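Local atomic coordinates of sulfoquinovosidase (Escherichia coli, PDB entry 5AEG), a protein that hydrolyses sulfoquinovosyl diacylglycerides and simple sulfoquinovosides such as sulfoquinovosyl glycerol, releasing sulfoquinovose for breakdown by sulfoglycolysis. Residues 493-498 with 589-594; 528-533 with 611-616; 601-606 with 627-632. All blocks are in the same frame, centred on the assembly; numbering follows the deposited sequence.

Contact 1: residues 493-498 with 589-594; sequences LAMTGH and PLFLHY
Met-495 meets Pro-589, Phe-591 and Leu-592 where the end of helix 486-495, in the TIM-barrel domain of this family 31 glycoside hydrolase, packs against the C-terminal domain. The helix closes in a Schellman motif: Gly-497, at positive phi, is the C-prime residue, with His-498 N bonded to Leu-493 O and Gly-497 N to Ala-494 O. From the last turn the methionine chain bends at both chi2 (-53°) and chi3 (-73°), a curl that presents sulfur and methyl to different partners. Met-495 SD lies 3.8 Å from Pro-589 CG, and the methionine side chain crosses that of the proline at a slant. Met-495 SD is also 4.2 Å from Leu-592 CD2, the leucine side chain running past in the opposite direction. CE instead approaches the rim of the Phe-591 ring near its plane. Met-495 SD stands 5.3 Å from the centroid of the Phe-591 ring, 66° off the ring normal, in an oblique Met-aromatic contact. Pro-589 CB lies over one face of Phe-591, toward its rim, while Tyr-601 stacks on the phenylalanine and Tyr-232 meets it edge-to-face. All four side chains are buried. The methyl contact is Met-495 CE to Phe-591 CE1, at 3.9 Å.

Contact 2: residues 528-533 with 611-616; sequences SAFTPM and RDILVA
A type I beta turn from Ser-528 to Thr-531, between helix 518-528 and barrel strand 534-536, brings Phe-530 of the TIM-barrel domain against Ile-613 and Val-615 of a strand in the antiparallel sheet of the C-terminal domain. The contact is wholly apolar and buried. Phe-530, in the third position of the turn, points its CB toward the strand, and Phe-530 CA lies 7.4 Å from Val-615 CA, the closest pair of CA atoms between the segments. The valine meets the base of the aromatic side chain with both methyls: Val-615 CG2 is 3.9 Å and Val-615 CG1 4.2 Å from Phe-530 CB. With CG2 anti to its own carbonyl carbon and CG1 anti to the backbone N (chi1 -174°), both branches of Val-615 rest on the phenylalanine CB. Ile-613, two residues earlier on the same side of the strand, makes a looser contact, Ile-613 CG2 lying 4.5 Å from Phe-530 CD1. Both CG2 methyls approach the ring obliquely. The turn that presents the ring is secured by Ser-528 O, which accepts a weak bond from Thr-531 N and a shorter one, 2.7 Å, from Thr-531 OG1. The hydroxyl lies in the carbonyl plane, on a lone pair, at a C=O...O angle of 125°. Side-chain and backbone donors of one threonine thus share a single carbonyl. Strand 607-609, which pairs with 613-615, borders the contact: Leu-609 packs on Phe-530, Tyr-607 touches Val-615 and Thr-531, and its hydroxyl bonds to Phe-530 O. On the other side of strand 613-615, Leu-614 packs against Leu-628 and Leu-630 of strand 625-630, so Phe-530 and that strand lie against opposite faces of the 613-615 strand.

Contact 3: residues 601-606 with 627-632; sequences YTLKYQ and TLYLPE
The carboxamide of Gln-606 grips the backbone of Tyr-629 with two hydrogen bonds, the tight part of this contact. Gln-606 OE1 accepts from Tyr-629 N at 3.0 Å, and Gln-606 NE2 donates to Tyr-629 O at 2.8 Å. Each bond lies in the plane of its acceptor carbonyl, on a lone pair, and is nearly straight. Tyr-629 O is only 7° out of the amide plane of Gln-606, and the paired bonds fix the flip of the amide. Gln-606 CG sits between its backbone N and carbonyl carbon (chi1 59°), and from there the extended chain carries the amide across to the strand. Gln-606 OE1 also lies 3.6 Å from Leu-628 CB. In the C-terminal domain, Gln-606 thus joins the loop before strand 607-609 to strand 625-630, which pairs antiparallel with 647-652. Replacing Gln-606 by an alanine is likely to leave the backbone N and O of Tyr-629 without these partners and to open a gap beside Leu-628. The partly exposed side is looser: Leu-603 crosses Tyr-629 at about a right angle, with Leu-603 CD2 4.2 Å from Tyr-629 CB. The tyrosine ring leads away from residues 601-606 to an earlier part of the same loop, meeting His-599 edge-to-face and bonding through its hydroxyl to Asp-597.

Contacts 1 and 2 are buried seams between the TIM-barrel and C-terminal domains, whereas contact 3 lies wholly within the C-terminal domain and is partly exposed. Both seams rely on apolar packing, centred on the thioether of a methionine in one and an aromatic side chain in the other; contact 3 instead depends on an amide paired with strand backbone. The loop between strands 587-588 and 607-609 supplies segments to contacts 1 and 3, which also touch through Leu-590 and Gln-606 and through Tyr-594 and Pro-631. Leu-614 of contact 2 connects all three, touching Leu-590 of contact 1 and both Leu-628 and Pro-631 of contact 3. Tyr-594 and Arg-611 add a probable hydrogen bond between contacts 1 and 2.

Contact 1: residues 493-498 with 589-594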
ATOM      1  N   LEU A 493      -4.134  -1.974  -4.635  1.00 19.46           N
ATOM      2  CA  LEU A 493      -4.329  -2.529  -3.290  1.00 18.49           C
ATOM      3  C   LEU A 493      -5.679  -3.174  -3.066  1.00 19.93           C
ATOM      4  O   LEU A 493      -5.772  -4.272  -2.459  1.00 18.39           O
ATOM      5  CB  LEU A 493      -4.071  -1.490  -2.182  1.00 18.22           C
ATOM      6  CG  LEU A 493      -2.584  -1.345  -1.888  1.00 19.42           C
ATOM      7  CD1 LEU A 493      -2.307  -0.230  -0.920  1.00 19.01           C
ATOM      8  CD2 LEU A 493      -1.998  -2.660  -1.307  1.00 22.48           C
ATOM      9  N   ALA A 494      -6.704  -2.549  -3.589  1.00 17.67           N
ATOM     10  CA  ALA A 494      -8.024  -3.137  -3.535  1.00 20.47           C
ATOM     11  C   ALA A 494      -8.118  -4.578  -4.096  1.00 19.43           C
ATOM     12  O   ALA A 494      -8.747  -5.466  -3.474  1.00 23.00           O
ATOM     13  CB  ALA A 494      -9.016  -2.193  -4.197  1.00 19.31           C
ATOM     14  N   MET A 495      -7.438  -4.799  -5.224  1.00 19.26           N
ATOM     15  CA  MET A 495      -7.329  -6.074  -5.911  1.00 20.49           C
ATOM     16  C   MET A 495      -6.308  -7.015  -5.257  1.00 23.41           C
ATOM     17  O   MET A 495      -6.242  -8.182  -5.618  1.00 22.06           O
ATOM     18  CB  MET A 495      -6.928  -5.851  -7.362  1.00 20.98           C
ATOM     19  CG  MET A 495      -7.971  -5.109  -8.185  1.00 21.68           C
ATOM     20  SD  MET A 495      -9.639  -5.835  -8.109  1.00 22.39           S
ATOM     21  CE  MET A 495      -9.309  -7.272  -9.111  1.00 24.11           C
ATOM     22  N   THR A 496      -5.570  -6.530  -4.253  1.00 21.39           N
ATOM     23  CA  THR A 496      -4.657  -7.351  -3.461  1.00 19.18           C
ATOM     24  C   THR A 496      -5.228  -7.497  -2.049  1.00 21.44           C
ATOM     25  O   THR A 496      -4.536  -7.849  -1.071  1.00 20.07           O
ATOM     26  CB  THR A 496      -3.227  -6.688  -3.400  1.00 19.64           C
ATOM     27  OG1 THR A 496      -2.818  -6.304  -4.708  1.00 18.11           O
ATOM     28  CG2 THR A 496      -2.221  -7.712  -2.913  1.00 21.49           C
ATOM     29  N   GLY A 497      -6.492  -7.160  -1.880  1.00 18.95           N
ATOM     30  CA  GLY A 497      -7.111  -7.367  -0.607  1.00 19.71           C
ATOM     31  C   GLY A 497      -7.034  -6.404   0.516  1.00 21.58           C
ATOM     32  O   GLY A 497      -7.341  -6.771   1.641  1.00 20.32           O
ATOM     33  N   HIS A 498      -6.620  -5.175   0.247  1.00 18.81           N
ATOM     34  CA  HIS A 498      -6.632  -4.107   1.262  1.00 18.52           C
ATOM     35  C   HIS A 498      -7.528  -2.953   0.690  1.00 17.23           C
ATOM     36  O   HIS A 498      -7.277  -2.373  -0.413  1.00 21.06           O
ATOM     37  CB  HIS A 498      -5.240  -3.602   1.629  1.00 20.73           C
ATOM     38  CG  HIS A 498      -5.250  -2.904   2.963  1.00 22.23           C
ATOM     39  ND1 HIS A 498      -6.059  -1.810   3.236  1.00 21.56           N
ATOM     40  CD2 HIS A 498      -4.670  -3.240   4.131  1.00 20.63           C
ATOM     41  CE1 HIS A 498      -5.933  -1.473   4.506  1.00 22.16           C
ATOM     42  NE2 HIS A 498      -5.083  -2.319   5.069  1.00 24.22           N
ATOM     43  N   PRO A 589     -12.444  -0.661  -8.398  1.00 18.17           N
ATOM     44  CA  PRO A 589     -12.275  -0.647  -9.823  1.00 18.67           C
ATOM     45  C   PRO A 589     -13.690  -0.729 -10.458  1.00 18.58           C
ATOM     46  O   PRO A 589     -14.519  -1.429  -9.886  1.00 21.09           O
ATOM     47  CB  PRO A 589     -11.480  -1.939 -10.092  1.00 20.71           C
ATOM     48  CG  PRO A 589     -10.797  -2.232  -8.791  1.00 20.57           C
ATOM     49  CD  PRO A 589     -11.760  -1.803  -7.759  1.00 20.11           C
ATOM     50  N   LEU A 590     -13.936   0.006 -11.524  1.00 19.77           N
ATOM     51  CA  LEU A 590     -15.321   0.036 -12.124  1.00 21.78           C
ATOM     52  C   LEU A 590     -15.787  -1.398 -12.571  1.00 23.85           C
ATOM     53  O   LEU A 590     -16.997  -1.708 -12.515  1.00 28.00           O
ATOM     54  CB  LEU A 590     -15.404   0.938 -13.272  1.00 22.65           C
ATOM     55  CG  LEU A 590     -15.830   2.395 -12.967  1.00 23.25           C
ATOM     56  CD1 LEU A 590     -14.852   3.197 -12.090  1.00 21.39           C
ATOM     57  CD2 LEU A 590     -16.120   3.156 -14.225  1.00 22.07           C
ATOM     58  N   PHE A 591     -14.836  -2.261 -12.908  1.00 22.93           N
ATOM     59  CA  PHE A 591     -15.171  -3.602 -13.409  1.00 19.92           C
ATOM     60  C   PHE A 591     -15.666  -4.496 -12.298  1.00 21.90           C
ATOM     61  O   PHE A 591     -16.242  -5.500 -12.606  1.00 24.70           O
ATOM     62  CB  PHE A 591     -14.057  -4.196 -14.263  1.00 20.39           C
ATOM     63  CG  PHE A 591     -12.745  -4.367 -13.543  1.00 19.00           C
ATOM     64  CD1 PHE A 591     -12.576  -5.353 -12.607  1.00 22.96           C
ATOM     65  CD2 PHE A 591     -11.729  -3.530 -13.813  1.00 20.79           C
ATOM     66  CE1 PHE A 591     -11.333  -5.528 -11.977  1.00 25.15           C
ATOM     67  CE2 PHE A 591     -10.502  -3.657 -13.166  1.00 22.10           C
ATOM     68  CZ  PHE A 591     -10.300  -4.670 -12.283  1.00 19.68           C
ATOM     69  N   LEU A 592     -15.563  -4.121 -11.011  1.00 20.43           N
ATOM     70  CA  LEU A 592     -16.209  -4.882  -9.976  1.00 20.74           C
ATOM     71  C   LEU A 592     -17.756  -4.878 -10.155  1.00 23.93           C
ATOM     72  O   LEU A 592     -18.432  -5.866  -9.744  1.00 23.44           O
ATOM     73  CB  LEU A 592     -15.933  -4.421  -8.585  1.00 24.77           C
ATOM     74  CG  LEU A 592     -14.510  -4.507  -8.020  1.00 28.43           C
ATOM     75  CD1 LEU A 592     -14.485  -4.305  -6.530  1.00 27.02           C
ATOM     76  CD2 LEU A 592     -13.809  -5.755  -8.444  1.00 27.93           C
ATOM     77  N   HIS A 593     -18.276  -3.785 -10.704  1.00 24.43           N
ATOM     78  CA  HIS A 593     -19.744  -3.625 -10.857  1.00 24.44           C
ATOM     79  C   HIS A 593     -20.210  -3.546 -12.271  1.00 24.21           C
ATOM     80  O   HIS A 593     -21.414  -3.558 -12.463  1.00 25.56           O
ATOM     81  CB  HIS A 593     -20.265  -2.450 -10.035  1.00 25.10           C
ATOM     82  CG  HIS A 593     -20.063  -2.615  -8.598  1.00 25.18           C
ATOM     83  ND1 HIS A 593     -20.634  -3.662  -7.873  1.00 25.45           N
ATOM     84  CD2 HIS A 593     -19.284  -1.918  -7.715  1.00 24.15           C
ATOM     85  CE1 HIS A 593     -20.246  -3.573  -6.613  1.00 27.11           C
ATOM     86  NE2 HIS A 593     -19.437  -2.516  -6.493  1.00 24.40           N
ATOM     87  N   TYR A 594     -19.324  -3.383 -13.261  1.00 21.06           N
ATOM     88  CA  TYR A 594     -19.630  -3.218 -14.694  1.00 21.23           C
ATOM     89  C   TYR A 594     -18.750  -4.239 -15.426  1.00 21.21           C
ATOM     90  O   TYR A 594     -18.031  -3.918 -16.313  1.00 22.41           O
ATOM     91  CB  TYR A 594     -19.421  -1.733 -15.202  1.00 23.56           C
ATOM     92  CG  TYR A 594     -20.322  -0.817 -14.424  1.00 22.73           C
ATOM     93  CD1 TYR A 594     -21.656  -0.595 -14.845  1.00 23.35           C
ATOM     94  CD2 TYR A 594     -19.927  -0.264 -13.213  1.00 21.33           C
ATOM     95  CE1 TYR A 594     -22.555   0.135 -14.045  1.00 25.72           C
ATOM     96  CE2 TYR A 594     -20.799   0.530 -12.432  1.00 21.91           C
ATOM     97  CZ  TYR A 594     -22.098   0.777 -12.877  1.00 24.74           C
ATOM     98  OH  TYR A 594     -23.026   1.442 -12.114  1.00 23.66           O
TER

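Contact 2: residues 528-533 with 611-616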
ATOM      1  N   SER A 528      -9.673  13.802  -1.646  1.00 18.16           N
ATOM      2  CA  SER A 528      -9.721  13.141  -0.390  1.00 17.46           C
ATOM      3  C   SER A 528     -11.090  13.107   0.325  1.00 18.73           C
ATOM      4  O   SER A 528     -11.387  12.156   1.069  1.00 18.88           O
ATOM      5  CB  SER A 528      -8.600  13.648   0.573  1.00 18.28           C
ATOM      6  OG  SER A 528      -7.314  13.326   0.036  1.00 18.45           O
ATOM      7  N   ALA A 529     -11.926  14.082   0.063  1.00 16.53           N
ATOM      8  CA  ALA A 529     -13.294  14.088   0.587  1.00 18.39           C
ATOM      9  C   ALA A 529     -14.142  12.940   0.023  1.00 19.70           C
ATOM     10  O   ALA A 529     -15.186  12.640   0.600  1.00 20.32           O
ATOM     11  CB  ALA A 529     -13.963  15.417   0.221  1.00 18.84           C
ATOM     12  N   PHE A 530     -13.686  12.320  -1.072  1.00 20.09           N
ATOM     13  CA  PHE A 530     -14.264  11.082  -1.643  1.00 19.93           C
ATOM     14  C   PHE A 530     -13.459   9.818  -1.450  1.00 17.46           C
ATOM     15  O   PHE A 530     -13.296   9.013  -2.372  1.00 17.37           O
ATOM     16  CB  PHE A 530     -14.657  11.376  -3.101  1.00 19.64           C
ATOM     17  CG  PHE A 530     -15.785  12.384  -3.170  1.00 18.61           C
ATOM     18  CD1 PHE A 530     -17.112  11.953  -3.110  1.00 21.36           C
ATOM     19  CD2 PHE A 530     -15.537  13.721  -3.234  1.00 20.48           C
ATOM     20  CE1 PHE A 530     -18.177  12.830  -3.180  1.00 19.50           C
ATOM     21  CE2 PHE A 530     -16.598  14.629  -3.260  1.00 21.57           C
ATOM     22  CZ  PHE A 530     -17.930  14.177  -3.282  1.00 19.49           C
ATOM     23  N   THR A 531     -12.868   9.728  -0.254  1.00 17.25           N
ATOM     24  CA  THR A 531     -12.069   8.579   0.184  1.00 17.49           C
ATOM     25  C   THR A 531     -12.474   8.321   1.630  1.00 19.69           C
ATOM     26  O   THR A 531     -13.210   9.127   2.221  1.00 18.24           O
ATOM     27  CB  THR A 531     -10.533   8.794   0.073  1.00 19.03           C
ATOM     28  OG1 THR A 531     -10.132   9.736   1.060  1.00 18.24           O
ATOM     29  CG2 THR A 531     -10.144   9.223  -1.261  1.00 18.01           C
ATOM     30  N   PRO A 532     -12.025   7.194   2.242  1.00 19.37           N
ATOM     31  CA  PRO A 532     -12.481   7.009   3.586  1.00 20.17           C
ATOM     32  C   PRO A 532     -11.787   7.794   4.733  1.00 20.08           C
ATOM     33  O   PRO A 532     -12.162   7.627   5.935  1.00 21.37           O
ATOM     34  CB  PRO A 532     -12.336   5.488   3.834  1.00 21.74           C
ATOM     35  CG  PRO A 532     -11.340   5.042   2.891  1.00 24.46           C
ATOM     36  CD  PRO A 532     -11.494   5.948   1.645  1.00 22.34           C
ATOM     37  N   MET A 533     -10.807   8.633   4.428  1.00 19.31           N
ATOM     38  CA  MET A 533     -10.122   9.362   5.514  1.00 19.40           C
ATOM     39  C   MET A 533      -9.534  10.636   4.928  1.00 18.85           C
ATOM     40  O   MET A 533      -8.921  10.575   3.875  1.00 18.55           O
ATOM     41  CB  MET A 533      -9.048   8.466   6.159  1.00 19.01           C
ATOM     42  CG  MET A 533      -8.284   9.151   7.273  1.00 20.37           C
ATOM     43  SD  MET A 533      -7.288   7.953   8.123  1.00 21.50           S
ATOM     44  CE  MET A 533      -6.270   9.071   9.103  1.00 22.27           C
ATOM     45  N   ARG A 611     -20.640   1.289  -3.954  1.00 21.54           N
ATOM     46  CA  ARG A 611     -21.337   0.922  -5.185  1.00 22.80           C
ATOM     47  C   ARG A 611     -21.826   2.073  -6.076  1.00 22.99           C
ATOM     48  O   ARG A 611     -21.848   1.926  -7.314  1.00 22.63           O
ATOM     49  CB  ARG A 611     -22.542   0.041  -4.797  1.00 22.12           C
ATOM     50  CG  ARG A 611     -23.419  -0.481  -5.921  1.00 27.56           C
ATOM     51  CD  ARG A 611     -22.757  -1.413  -6.870  1.00 32.98           C
ATOM     52  NE  ARG A 611     -23.592  -1.737  -8.089  1.00 35.63           N
ATOM     53  CZ  ARG A 611     -23.554  -1.047  -9.241  1.00 39.74           C
ATOM     54  NH1 ARG A 611     -22.727   0.066  -9.431  1.00 30.97           N
ATOM     55  NH2 ARG A 611     -24.331  -1.456 -10.227  1.00 36.92           N
ATOM     56  N   ASP A 612     -22.207   3.210  -5.475  1.00 22.46           N
ATOM     57  CA  ASP A 612     -23.134   4.151  -6.141  1.00 21.99           C
ATOM     58  C   ASP A 612     -22.526   5.502  -6.503  1.00 24.81           C
ATOM     59  O   ASP A 612     -23.211   6.351  -7.078  1.00 22.93           O
ATOM     60  CB  ASP A 612     -24.343   4.348  -5.205  1.00 22.52           C
ATOM     61  CG  ASP A 612     -25.235   3.094  -5.079  1.00 25.35           C
ATOM     62  OD1 ASP A 612     -25.192   2.316  -5.992  1.00 24.25           O
ATOM     63  OD2 ASP A 612     -25.898   2.900  -4.052  1.00 27.43           O
ATOM     64  N   ILE A 613     -21.247   5.755  -6.146  1.00 20.38           N
ATOM     65  CA  ILE A 613     -20.632   7.038  -6.529  1.00 19.43           C
ATOM     66  C   ILE A 613     -19.460   6.762  -7.432  1.00 20.20           C
ATOM     67  O   ILE A 613     -18.631   5.876  -7.135  1.00 21.02           O
ATOM     68  CB  ILE A 613     -20.118   7.786  -5.277  1.00 21.82           C
ATOM     69  CG1 ILE A 613     -21.291   8.163  -4.396  1.00 21.64           C
ATOM     70  CG2 ILE A 613     -19.348   9.046  -5.714  1.00 20.93           C
ATOM     71  CD1 ILE A 613     -20.952   8.779  -3.052  1.00 23.66           C
ATOM     72  N   LEU A 614     -19.347   7.506  -8.524  1.00 20.01           N
ATOM     73  CA  LEU A 614     -18.243   7.399  -9.417  1.00 20.57           C
ATOM     74  C   LEU A 614     -17.419   8.670  -9.263  1.00 22.31           C
ATOM     75  O   LEU A 614     -17.967   9.798  -9.374  1.00 19.44           O
ATOM     76  CB  LEU A 614     -18.709   7.201 -10.836  1.00 20.68           C
ATOM     77  CG  LEU A 614     -17.650   7.026 -11.970  1.00 19.68           C
ATOM     78  CD1 LEU A 614     -18.222   6.169 -13.090  1.00 20.74           C
ATOM     79  CD2 LEU A 614     -17.092   8.289 -12.533  1.00 18.64           C
ATOM     80  N   VAL A 615     -16.090   8.517  -9.123  1.00 20.10           N
ATOM     81  CA  VAL A 615     -15.178   9.703  -8.888  1.00 18.85           C
ATOM     82  C   VAL A 615     -14.064   9.713  -9.918  1.00 20.56           C
ATOM     83  O   VAL A 615     -13.376   8.675 -10.124  1.00 21.55           O
ATOM     84  CB  VAL A 615     -14.560   9.723  -7.477  1.00 19.41           C
ATOM     85  CG1 VAL A 615     -13.750  11.012  -7.179  1.00 19.68           C
ATOM     86  CG2 VAL A 615     -15.585   9.448  -6.397  1.00 21.98           C
ATOM     87  N   ALA A 616     -13.838  10.858 -10.541  1.00 17.45           N
ATOM     88  CA  ALA A 616     -12.705  10.970 -11.426  1.00 18.34           C
ATOM     89  C   ALA A 616     -11.971  12.245 -11.056  1.00 18.06           C
ATOM     90  O   ALA A 616     -12.252  13.306 -11.570  1.00 20.48           O
ATOM     91  CB  ALA A 616     -13.121  10.978 -12.864  1.00 21.96           C
TER

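Contact 3: residues 601-606 with 627-632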
ATOM      1  N   TYR A 601     -11.711  -1.923 -17.893  1.00 22.43           N
ATOM      2  CA  TYR A 601     -10.548  -2.729 -17.477  1.00 24.13           C
ATOM      3  C   TYR A 601      -9.284  -1.969 -17.663  1.00 22.77           C
ATOM      4  O   TYR A 601      -8.240  -2.357 -17.128  1.00 24.50           O
ATOM      5  CB  TYR A 601     -10.534  -4.116 -18.202  1.00 22.72           C
ATOM      6  CG  TYR A 601     -11.682  -5.019 -17.759  1.00 22.75           C
ATOM      7  CD1 TYR A 601     -12.941  -4.981 -18.386  1.00 21.94           C
ATOM      8  CD2 TYR A 601     -11.517  -5.935 -16.748  1.00 22.11           C
ATOM      9  CE1 TYR A 601     -13.975  -5.788 -17.955  1.00 23.83           C
ATOM     10  CE2 TYR A 601     -12.538  -6.760 -16.316  1.00 24.45           C
ATOM     11  CZ  TYR A 601     -13.790  -6.686 -16.935  1.00 23.10           C
ATOM     12  OH  TYR A 601     -14.762  -7.534 -16.454  1.00 23.78           O
ATOM     13  N   THR A 602      -9.301  -0.905 -18.464  1.00 21.97           N
ATOM     14  CA  THR A 602      -8.095  -0.198 -18.769  1.00 24.58           C
ATOM     15  C   THR A 602      -8.035   1.195 -18.062  1.00 23.06           C
ATOM     16  O   THR A 602      -7.130   1.932 -18.320  1.00 24.30           O
ATOM     17  CB  THR A 602      -7.933   0.002 -20.294  1.00 27.98           C
ATOM     18  OG1 THR A 602      -9.027   0.723 -20.782  1.00 36.30           O
ATOM     19  CG2 THR A 602      -7.826  -1.358 -21.040  1.00 37.92           C
ATOM     20  N   LEU A 603      -9.039   1.522 -17.266  1.00 19.65           N
ATOM     21  CA  LEU A 603      -9.092   2.769 -16.555  1.00 21.21           C
ATOM     22  C   LEU A 603      -8.057   2.684 -15.388  1.00 19.82           C
ATOM     23  O   LEU A 603      -7.925   1.628 -14.708  1.00 19.11           O
ATOM     24  CB  LEU A 603     -10.475   3.046 -15.990  1.00 21.76           C
ATOM     25  CG  LEU A 603     -11.624   3.214 -17.025  1.00 21.34           C
ATOM     26  CD1 LEU A 603     -12.938   3.315 -16.289  1.00 23.11           C
ATOM     27  CD2 LEU A 603     -11.390   4.395 -17.918  1.00 25.24           C
ATOM     28  N   LYS A 604      -7.423   3.804 -15.152  1.00 21.11           N
ATOM     29  CA  LYS A 604      -6.392   3.962 -14.046  1.00 23.47           C
ATOM     30  C   LYS A 604      -6.723   5.059 -13.042  1.00 20.91           C
ATOM     31  O   LYS A 604      -6.262   4.997 -11.888  1.00 18.44           O
ATOM     32  CB  LYS A 604      -5.011   4.351 -14.708  1.00 23.69           C
ATOM     33  CG  LYS A 604      -4.566   3.353 -15.701  1.00 33.71           C
ATOM     34  CD  LYS A 604      -3.327   3.802 -16.524  1.00 34.30           C
ATOM     35  CE  LYS A 604      -2.169   3.855 -15.595  1.00 29.80           C
ATOM     36  NZ  LYS A 604      -0.934   3.792 -16.434  1.00 28.92           N
ATOM     37  N   TYR A 605      -7.431   6.113 -13.489  1.00 20.60           N
ATOM     38  CA  TYR A 605      -7.540   7.408 -12.739  1.00 20.65           C
ATOM     39  C   TYR A 605      -9.011   7.744 -12.312  1.00 20.90           C
ATOM     40  O   TYR A 605      -9.318   8.875 -11.985  1.00 22.25           O
ATOM     41  CB  TYR A 605      -6.855   8.518 -13.535  1.00 20.56           C
ATOM     42  CG  TYR A 605      -5.388   8.207 -13.797  1.00 18.85           C
ATOM     43  CD1 TYR A 605      -4.483   8.038 -12.719  1.00 19.09           C
ATOM     44  CD2 TYR A 605      -4.891   8.065 -15.093  1.00 23.05           C
ATOM     45  CE1 TYR A 605      -3.156   7.713 -12.936  1.00 17.75           C
ATOM     46  CE2 TYR A 605      -3.547   7.776 -15.321  1.00 21.02           C
ATOM     47  CZ  TYR A 605      -2.691   7.594 -14.238  1.00 20.43           C
ATOM     48  OH  TYR A 605      -1.359   7.244 -14.482  1.00 20.51           O
ATOM     49  N   GLN A 606      -9.868   6.722 -12.271  1.00 17.83           N
ATOM     50  CA  GLN A 606     -11.183   6.819 -11.703  1.00 19.42           C
ATOM     51  C   GLN A 606     -11.592   5.546 -11.052  1.00 18.94           C
ATOM     52  O   GLN A 606     -11.015   4.480 -11.272  1.00 19.65           O
ATOM     53  CB  GLN A 606     -12.182   7.240 -12.821  1.00 20.01           C
ATOM     54  CG  GLN A 606     -12.275   6.335 -13.962  1.00 19.26           C
ATOM     55  CD  GLN A 606     -13.386   6.757 -14.938  1.00 19.31           C
ATOM     56  OE1 GLN A 606     -13.156   7.586 -15.847  1.00 19.95           O
ATOM     57  NE2 GLN A 606     -14.594   6.314 -14.672  1.00 21.23           N
ATOM     58  N   THR A 627     -12.606  15.221 -18.338  1.00 23.73           N
ATOM     59  CA  THR A 627     -13.155  14.149 -19.247  1.00 24.10           C
ATOM     60  C   THR A 627     -12.893  12.842 -18.559  1.00 25.04           C
ATOM     61  O   THR A 627     -11.792  12.617 -18.014  1.00 22.34           O
ATOM     62  CB  THR A 627     -12.474  14.285 -20.624  1.00 24.21           C
ATOM     63  OG1 THR A 627     -12.807  15.549 -21.204  1.00 26.01           O
ATOM     64  CG2 THR A 627     -12.912  13.176 -21.589  1.00 30.33           C
ATOM     65  N   LEU A 628     -13.907  11.991 -18.495  1.00 22.50           N
ATOM     66  CA  LEU A 628     -13.877  10.742 -17.801  1.00 20.69           C
ATOM     67  C   LEU A 628     -14.859   9.832 -18.519  1.00 21.66           C
ATOM     68  O   LEU A 628     -15.526  10.268 -19.491  1.00 23.04           O
ATOM     69  CB  LEU A 628     -14.323  10.917 -16.362  1.00 22.07           C
ATOM     70  CG  LEU A 628     -15.716  11.498 -16.230  1.00 20.32           C
ATOM     71  CD1 LEU A 628     -16.493  10.644 -15.255  1.00 20.88           C
ATOM     72  CD2 LEU A 628     -15.671  12.963 -15.792  1.00 22.65           C
ATOM     73  N   TYR A 629     -14.962   8.617 -18.006  1.00 21.53           N
ATOM     74  CA  TYR A 629     -15.787   7.581 -18.590  1.00 19.78           C
ATOM     75  C   TYR A 629     -16.900   7.198 -17.666  1.00 22.47           C
ATOM     76  O   TYR A 629     -16.665   6.826 -16.530  1.00 20.62           O
ATOM     77  CB  TYR A 629     -14.907   6.331 -18.989  1.00 22.60           C
ATOM     78  CG  TYR A 629     -15.762   5.260 -19.591  1.00 22.98           C
ATOM     79  CD1 TYR A 629     -16.270   5.402 -20.923  1.00 25.21           C
ATOM     80  CD2 TYR A 629     -16.148   4.158 -18.866  1.00 23.26           C
ATOM     81  CE1 TYR A 629     -17.071   4.378 -21.506  1.00 25.42           C
ATOM     82  CE2 TYR A 629     -16.964   3.155 -19.438  1.00 25.78           C
ATOM     83  CZ  TYR A 629     -17.453   3.314 -20.755  1.00 24.94           C
ATOM     84  OH  TYR A 629     -18.280   2.277 -21.261  1.00 25.72           O
ATOM     85  N   LEU A 630     -18.153   7.171 -18.173  1.00 21.59           N
ATOM     86  CA  LEU A 630     -19.225   6.578 -17.423  1.00 22.14           C
ATOM     87  C   LEU A 630     -19.671   5.247 -18.040  1.00 24.47           C
ATOM     88  O   LEU A 630     -19.924   5.198 -19.265  1.00 23.37           O
ATOM     89  CB  LEU A 630     -20.439   7.539 -17.405  1.00 22.13           C
ATOM     90  CG  LEU A 630     -20.224   8.917 -16.759  1.00 24.37           C
ATOM     91  CD1 LEU A 630     -21.503   9.829 -16.903  1.00 24.46           C
ATOM     92  CD2 LEU A 630     -19.904   8.780 -15.307  1.00 26.45           C
ATOM     93  N   PRO A 631     -19.699   4.176 -17.232  1.00 22.77           N
ATOM     94  CA  PRO A 631     -20.247   2.945 -17.758  1.00 22.97           C
ATOM     95  C   PRO A 631     -21.827   3.131 -17.861  1.00 25.30           C
ATOM     96  O   PRO A 631     -22.397   4.190 -17.426  1.00 23.31           O
ATOM     97  CB  PRO A 631     -19.921   1.915 -16.714  1.00 22.52           C
ATOM     98  CG  PRO A 631     -20.019   2.716 -15.402  1.00 23.82           C
ATOM     99  CD  PRO A 631     -19.597   4.123 -15.770  1.00 25.17           C
ATOM    100  N   GLU A 632     -22.478   2.181 -18.505  1.00 25.47           N
ATOM    101  CA  GLU A 632     -23.917   2.322 -18.768  1.00 25.00           C
ATOM    102  C   GLU A 632     -24.744   2.229 -17.508  1.00 23.28           C
ATOM    103  O   GLU A 632     -24.801   1.198 -16.831  1.00 27.07           O
ATOM    104  CB  GLU A 632     -24.393   1.254 -19.830  1.00 29.91           C
ATOM    105  CG  GLU A 632     -25.750   1.648 -20.489  1.00 33.55           C
ATOM    106  CD  GLU A 632     -25.709   3.033 -21.159  1.00 37.06           C
ATOM    107  OE1 GLU A 632     -25.145   3.219 -22.302  1.00 38.00           O
ATOM    108  OE2 GLU A 632     -26.246   3.994 -20.536  1.00 37.33           O
TER